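Local coordinates for protein member of s1p family of ribosomal proteins (Pyrococcus furiosus, PDB 5YH1) that probably acts as an exonuclease on nucleic acids through its DHH domain, the part crystallised here, which holds a manganese ion, at residues Asp67-Gly72 with Phe265-Met270; Ala74-Ile79 with Phe97-Ser102. All coordinates share one frame; numbering follows the deposited sequence.

Overall arrangement
From the N terminus the chain runs through strand 58-63 into helix 66-86, whose first turns hold one side of contact 1 and whose middle holds one side of contact 2. Contact 2 closes first: the chain passes helix 92-96 and returns as strand 97-102, an edge strand of the five-stranded parallel sheet, packed against helix 66-86. Contact 1 closes a far longer loop, through the rest of that sheet and several helices to the end of helix 250-267. Contact 2 is thus nested inside contact 1. The two touch where P101 CG lies 3.3 Å from Y69 OH, and their centres are about 11 Å apart.

Contact 1: residues Asp67-Gly72 with Phe265-Met270; sequences DGYTAG and FYWKFM. With MN (manganese (II) ion), chain F.
Y69 and W267 join the start of helix 66-86, on the manganese side of the DHH domain, to the type II' turn W267-M270 that ends helix 250-267. Their side chains carry nearly all of the contact. The indole N-H of W267 gives a nearly straight hydrogen bond to the phenol oxygen, NE1 to Y69 OH 2.7 Å at 170°, and that oxygen lies in the indole plane. The ring planes stand 69° apart, and W267 CZ2 packs 3.9 Å from Y69 CE1. W267 has its CG set between backbone N and carbonyl carbon (chi1 72°), which brings the indole N-H to Y69 of helix 66-86. This tight, buried pair contrasts with the turn beyond it, where K268 is exposed and its side chain sets off away from helix 66-86. There a water links the two segments, accepting a hydrogen bond from Y69 OH at 2.6 Å and donating one to K268 O. Next to the turn, L113 of the second subunit packs on W267. Two residues before Y69, D67 turns to the metal, which D137, H163 and D229 also bind with two waters; D67 OD2 lies 2.1 Å from the manganese.

Contact 2: residues Ala74-Ile79 with Phe97-Ser102; sequences ALETAI and FKRRPS
F97, E76 and I79 bury most of the surface, and R99 pairs its charge with that of E76. Helix 74-79 runs antiparallel to strand 97-102, at 174° with the axes 10.2 Å apart. F97, at the start of the strand, points toward the helix; with CG anti to the backbone N (chi1 180°) its ring reaches E76 and I79. Both come to the same side of this ring but at different carbons: the E76 chain crosses obliquely, CG 3.6 Å from F97 CE2, and I79 crosses at about a right angle, its CD1 3.9 Å from F97 CE1. Beyond CG the E76 chain stays extended and carries the carboxylate past the ring to R99. The salt bridge there is short, R99 NE to E76 OE2 2.6 Å at 158°; OE2 lies in the guanidinium plane and is met nearly along its C-O axis. A water closes a second path, donating to E76 OE1 at 2.8 Å and accepting from R99 NH2 at 2.7 Å. R273 also pairs with E76 OE1, and H62 and D271 hold the two terminal nitrogens of R99, so both buried charged groups have several partners that fix their rotation. Replacing E76 by an alanine would probably leave R99 NE and R273 without their carboxylate and open a gap beside the F97 ring. Such packing of a helix on the edge strand that follows it, beside strand 58-63, belongs to the beta-alpha-beta crossover of the parallel sheet in the DHH domain.

Contact 1: residues Asp67-Gly72 with Phe265-Met270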
loop_
_atom_site.group_PDB
_atom_site.type_symbol
_atom_site.label_atom_id
_atom_site.label_comp_id
_atom_site.label_asym_id
_atom_site.label_seq_id
_atom_site.Cartn_x
_atom_site.Cartn_y
_atom_site.Cartn_z
ATOM N N ASP A 67 -22.831 6.078 6.320
ATOM C CA ASP A 67 -23.871 6.410 5.327
ATOM C C ASP A 67 -23.538 5.785 3.969
ATOM O O ASP A 67 -24.391 5.159 3.332
ATOM C CB ASP A 67 -24.014 7.931 5.222
ATOM C CG ASP A 67 -25.113 8.371 4.257
ATOM O OD1 ASP A 67 -26.234 7.826 4.324
ATOM O OD2 ASP A 67 -24.847 9.285 3.438
ATOM N N GLY A 68 -22.281 5.920 3.550
ATOM C CA GLY A 68 -21.827 5.338 2.282
ATOM C C GLY A 68 -21.859 3.824 2.222
ATOM O O GLY A 68 -22.341 3.259 1.241
ATOM N N TYR A 69 -21.342 3.158 3.258
ATOM C CA TYR A 69 -21.395 1.697 3.318
ATOM C C TYR A 69 -22.846 1.243 3.311
ATOM O O TYR A 69 -23.225 0.324 2.581
ATOM C CB TYR A 69 -20.682 1.142 4.572
ATOM C CG TYR A 69 -19.211 0.858 4.352
ATOM C CD1 TYR A 69 -18.788 -0.358 3.841
ATOM C CD2 TYR A 69 -18.247 1.802 4.652
ATOM C CE1 TYR A 69 -17.441 -0.613 3.618
ATOM C CE2 TYR A 69 -16.894 1.548 4.445
ATOM C CZ TYR A 69 -16.503 0.344 3.922
ATOM O OH TYR A 69 -15.164 0.091 3.711
ATOM N N THR A 70 -23.663 1.883 4.136
ATOM C CA THR A 70 -25.074 1.494 4.217
ATOM C C THR A 70 -25.745 1.608 2.845
ATOM O O THR A 70 -26.444 0.696 2.404
ATOM C CB THR A 70 -25.815 2.329 5.272
ATOM O OG1 THR A 70 -25.134 2.203 6.519
ATOM C CG2 THR A 70 -27.239 1.842 5.443
ATOM N N ALA A 71 -25.488 2.716 2.160
ATOM C CA ALA A 71 -26.038 2.955 0.825
ATOM C C ALA A 71 -25.554 1.908 -0.164
ATOM O O ALA A 71 -26.345 1.317 -0.899
ATOM C CB ALA A 71 -25.655 4.345 0.348
ATOM N N GLY A 72 -24.252 1.654 -0.166
ATOM C CA GLY A 72 -23.689 0.660 -1.064
ATOM C C GLY A 72 -24.244 -0.723 -0.826
ATOM O O GLY A 72 -24.570 -1.448 -1.782
ATOM N N PHE A 265 -12.114 1.907 9.187
ATOM C CA PHE A 265 -10.802 2.523 9.331
ATOM C C PHE A 265 -9.692 1.475 9.187
ATOM O O PHE A 265 -8.682 1.723 8.538
ATOM C CB PHE A 265 -10.697 3.242 10.689
ATOM C CG PHE A 265 -9.338 3.829 10.964
ATOM C CD1 PHE A 265 -9.032 5.122 10.563
ATOM C CD2 PHE A 265 -8.364 3.088 11.630
ATOM C CE1 PHE A 265 -7.779 5.665 10.816
ATOM C CE2 PHE A 265 -7.105 3.621 11.873
ATOM C CZ PHE A 265 -6.813 4.910 11.467
ATOM N N TYR A 266 -9.896 0.301 9.778
ATOM C CA TYR A 266 -8.871 -0.735 9.777
ATOM C C TYR A 266 -8.857 -1.611 8.525
ATOM O O TYR A 266 -7.789 -2.064 8.118
ATOM C CB TYR A 266 -8.967 -1.597 11.038
ATOM C CG TYR A 266 -8.541 -0.862 12.288
ATOM C CD1 TYR A 266 -7.186 -0.693 12.607
ATOM C CD2 TYR A 266 -9.486 -0.320 13.147
ATOM C CE1 TYR A 266 -6.799 -0.013 13.756
ATOM C CE2 TYR A 266 -9.106 0.353 14.297
ATOM C CZ TYR A 266 -7.770 0.502 14.601
ATOM O OH TYR A 266 -7.429 1.177 15.753
ATOM N N TRP A 267 -10.007 -1.861 7.901
ATOM C CA TRP A 267 -9.986 -2.662 6.684
ATOM C C TRP A 267 -9.731 -1.827 5.418
ATOM O O TRP A 267 -9.549 -2.390 4.352
ATOM C CB TRP A 267 -11.207 -3.594 6.564
ATOM C CG TRP A 267 -12.543 -2.990 6.269
ATOM C CD1 TRP A 267 -12.841 -2.085 5.296
ATOM C CD2 TRP A 267 -13.793 -3.323 6.899
ATOM N NE1 TRP A 267 -14.192 -1.793 5.310
ATOM C CE2 TRP A 267 -14.799 -2.541 6.282
ATOM C CE3 TRP A 267 -14.158 -4.191 7.932
ATOM C CZ2 TRP A 267 -16.140 -2.595 6.672
ATOM C CZ3 TRP A 267 -15.500 -4.247 8.316
ATOM C CH2 TRP A 267 -16.468 -3.450 7.689
ATOM N N LYS A 268 -9.753 -0.499 5.549
ATOM C CA LYS A 268 -9.235 0.437 4.531
ATOM C C LYS A 268 -9.866 0.291 3.124
ATOM O O LYS A 268 -11.032 0.634 2.923
ATOM C CB LYS A 268 -7.701 0.328 4.459
ATOM C CG LYS A 268 -6.960 1.008 5.602
ATOM C CD LYS A 268 -5.467 0.677 5.587
ATOM C CE LYS A 268 -4.724 1.259 4.382
ATOM N NZ LYS A 268 -4.148 2.615 4.632
ATOM N N PHE A 269 -9.110 -0.244 2.165
ATOM C CA PHE A 269 -9.568 -0.321 0.776
ATOM C C PHE A 269 -10.419 -1.566 0.530
ATOM O O PHE A 269 -11.095 -1.670 -0.496
ATOM C CB PHE A 269 -8.375 -0.307 -0.187
ATOM C CG PHE A 269 -7.429 0.849 0.026
ATOM C CD1 PHE A 269 -7.838 2.159 -0.231
ATOM C CD2 PHE A 269 -6.120 0.626 0.475
ATOM C CE1 PHE A 269 -6.969 3.225 -0.039
ATOM C CE2 PHE A 269 -5.245 1.690 0.669
ATOM C CZ PHE A 269 -5.671 2.991 0.414
HETATM N N MSE A 270 -10.407 -2.502 1.473
HETATM C CA MSE A 270 -11.284 -3.675 1.389
HETATM C C MSE A 270 -12.707 -3.238 1.634
HETATM O O MSE A 270 -12.947 -2.164 2.166
HETATM C CB MSE A 270 -10.838 -4.739 2.388
HETATM C CG MSE A 270 -9.400 -5.175 2.099
HETATM SE SE MSE A 270 -8.926 -6.695 3.272
HETATM C CE MSE A 270 -9.790 -8.039 2.139
HETATM MN MN MN F . -23.418 10.841 3.494
HETATM O O HOH W 1 -13.120 1.590 4.289
HETATM O O HOH W 2 -21.672 9.889 4.356
HETATM O O HOH W 3 -22.176 12.632 3.945
#

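Contact 2: residues Ala74-Ile79 with Phe97-Ser102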
loop_
_atom_site.group_PDB
_atom_site.type_symbol
_atom_site.label_atom_id
_atom_site.label_comp_id
_atom_site.label_asym_id
_atom_site.label_seq_id
_atom_site.Cartn_x
_atom_site.Cartn_y
_atom_site.Cartn_z
ATOM N N ALA A 74 -27.100 -1.516 0.711
ATOM C CA ALA A 74 -28.515 -1.499 0.299
ATOM C C ALA A 74 -28.656 -1.870 -1.181
ATOM O O ALA A 74 -29.423 -2.764 -1.541
ATOM C CB ALA A 74 -29.137 -0.133 0.562
ATOM N N LEU A 75 -27.888 -1.196 -2.033
ATOM C CA LEU A 75 -27.959 -1.438 -3.478
ATOM C C LEU A 75 -27.482 -2.839 -3.853
ATOM O O LEU A 75 -28.118 -3.522 -4.659
ATOM C CB LEU A 75 -27.178 -0.361 -4.235
ATOM C CG LEU A 75 -27.836 1.012 -4.089
ATOM C CD1 LEU A 75 -26.866 2.136 -4.411
ATOM C CD2 LEU A 75 -29.089 1.111 -4.949
ATOM N N GLU A 76 -26.383 -3.278 -3.246
ATOM C CA GLU A 76 -25.856 -4.628 -3.476
ATOM C C GLU A 76 -26.885 -5.706 -3.121
ATOM O O GLU A 76 -27.033 -6.714 -3.835
ATOM C CB GLU A 76 -24.539 -4.834 -2.685
ATOM C CG GLU A 76 -24.008 -6.262 -2.688
ATOM C CD GLU A 76 -22.610 -6.418 -2.081
ATOM O OE1 GLU A 76 -22.224 -7.567 -1.807
ATOM O OE2 GLU A 76 -21.877 -5.430 -1.888
ATOM N N THR A 77 -27.596 -5.494 -2.016
ATOM C CA THR A 77 -28.573 -6.460 -1.525
ATOM C C THR A 77 -29.734 -6.650 -2.515
ATOM O O THR A 77 -30.251 -7.749 -2.659
ATOM C CB THR A 77 -29.092 -6.031 -0.137
ATOM O OG1 THR A 77 -27.985 -5.919 0.758
ATOM C CG2 THR A 77 -30.088 -7.036 0.429
ATOM N N ALA A 78 -30.122 -5.581 -3.205
ATOM C CA ALA A 78 -31.150 -5.644 -4.254
ATOM C C ALA A 78 -30.616 -6.225 -5.576
ATOM O O ALA A 78 -31.307 -6.963 -6.270
ATOM C CB ALA A 78 -31.708 -4.251 -4.500
ATOM N N ILE A 79 -29.384 -5.871 -5.923
ATOM C CA ILE A 79 -28.794 -6.242 -7.212
ATOM C C ILE A 79 -28.406 -7.721 -7.302
ATOM O O ILE A 79 -28.735 -8.391 -8.286
ATOM C CB ILE A 79 -27.568 -5.346 -7.516
ATOM C CG1 ILE A 79 -28.039 -3.927 -7.807
ATOM C CG2 ILE A 79 -26.768 -5.878 -8.705
ATOM C CD1 ILE A 79 -26.972 -2.874 -7.648
ATOM N N PHE A 97 -20.627 -8.027 -10.429
ATOM C CA PHE A 97 -20.829 -6.933 -9.497
ATOM C C PHE A 97 -19.622 -6.735 -8.587
ATOM O O PHE A 97 -19.148 -7.682 -7.957
ATOM C CB PHE A 97 -22.076 -7.158 -8.647
ATOM C CG PHE A 97 -22.328 -6.057 -7.658
ATOM C CD1 PHE A 97 -23.011 -4.919 -8.036
ATOM C CD2 PHE A 97 -21.857 -6.153 -6.354
ATOM C CE1 PHE A 97 -23.236 -3.892 -7.143
ATOM C CE2 PHE A 97 -22.079 -5.128 -5.449
ATOM C CZ PHE A 97 -22.771 -3.999 -5.846
ATOM N N LYS A 98 -19.161 -5.491 -8.501
ATOM C CA LYS A 98 -18.064 -5.115 -7.625
ATOM C C LYS A 98 -18.426 -3.877 -6.820
ATOM O O LYS A 98 -18.876 -2.883 -7.380
ATOM C CB LYS A 98 -16.815 -4.816 -8.455
ATOM C CG LYS A 98 -16.269 -6.015 -9.208
ATOM C CD LYS A 98 -15.648 -7.014 -8.239
ATOM C CE LYS A 98 -15.539 -8.396 -8.857
ATOM N NZ LYS A 98 -14.625 -8.410 -10.016
ATOM N N ARG A 99 -18.212 -3.942 -5.506
ATOM C CA ARG A 99 -18.396 -2.799 -4.625
ATOM C C ARG A 99 -17.026 -2.378 -4.101
ATOM O O ARG A 99 -16.304 -3.194 -3.534
ATOM C CB ARG A 99 -19.361 -3.153 -3.484
ATOM C CG ARG A 99 -19.715 -1.986 -2.576
ATOM C CD ARG A 99 -20.803 -2.344 -1.574
ATOM N NE ARG A 99 -20.462 -3.534 -0.791
ATOM C CZ ARG A 99 -19.603 -3.569 0.221
ATOM N NH1 ARG A 99 -18.985 -2.478 0.614
ATOM N NH2 ARG A 99 -19.366 -4.706 0.852
ATOM N N ARG A 100 -16.682 -1.102 -4.291
ATOM C CA ARG A 100 -15.374 -0.568 -3.908
ATOM C C ARG A 100 -15.516 0.726 -3.124
ATOM O O ARG A 100 -16.029 1.708 -3.656
ATOM C CB ARG A 100 -14.528 -0.311 -5.150
ATOM C CG ARG A 100 -14.214 -1.579 -5.909
ATOM C CD ARG A 100 -13.439 -1.332 -7.194
ATOM N NE ARG A 100 -13.233 -2.609 -7.880
ATOM C CZ ARG A 100 -13.221 -2.791 -9.197
ATOM N NH1 ARG A 100 -13.373 -1.773 -10.048
ATOM N NH2 ARG A 100 -13.055 -4.015 -9.663
ATOM N N PRO A 101 -15.062 0.741 -1.855
ATOM C CA PRO A 101 -15.128 1.993 -1.115
ATOM C C PRO A 101 -14.106 3.012 -1.605
ATOM O O PRO A 101 -13.066 2.635 -2.145
ATOM C CB PRO A 101 -14.809 1.587 0.328
ATOM C CG PRO A 101 -14.992 0.121 0.379
ATOM C CD PRO A 101 -14.646 -0.377 -0.993
ATOM N N SER A 102 -14.438 4.286 -1.419
ATOM C CA SER A 102 -13.551 5.401 -1.673
ATOM C C SER A 102 -13.396 6.123 -0.354
ATOM O O SER A 102 -14.394 6.554 0.238
ATOM C CB SER A 102 -14.161 6.347 -2.709
ATOM O OG SER A 102 -14.199 5.741 -3.989
HETATM O O HOH W 4 -20.825 -6.961 0.532
#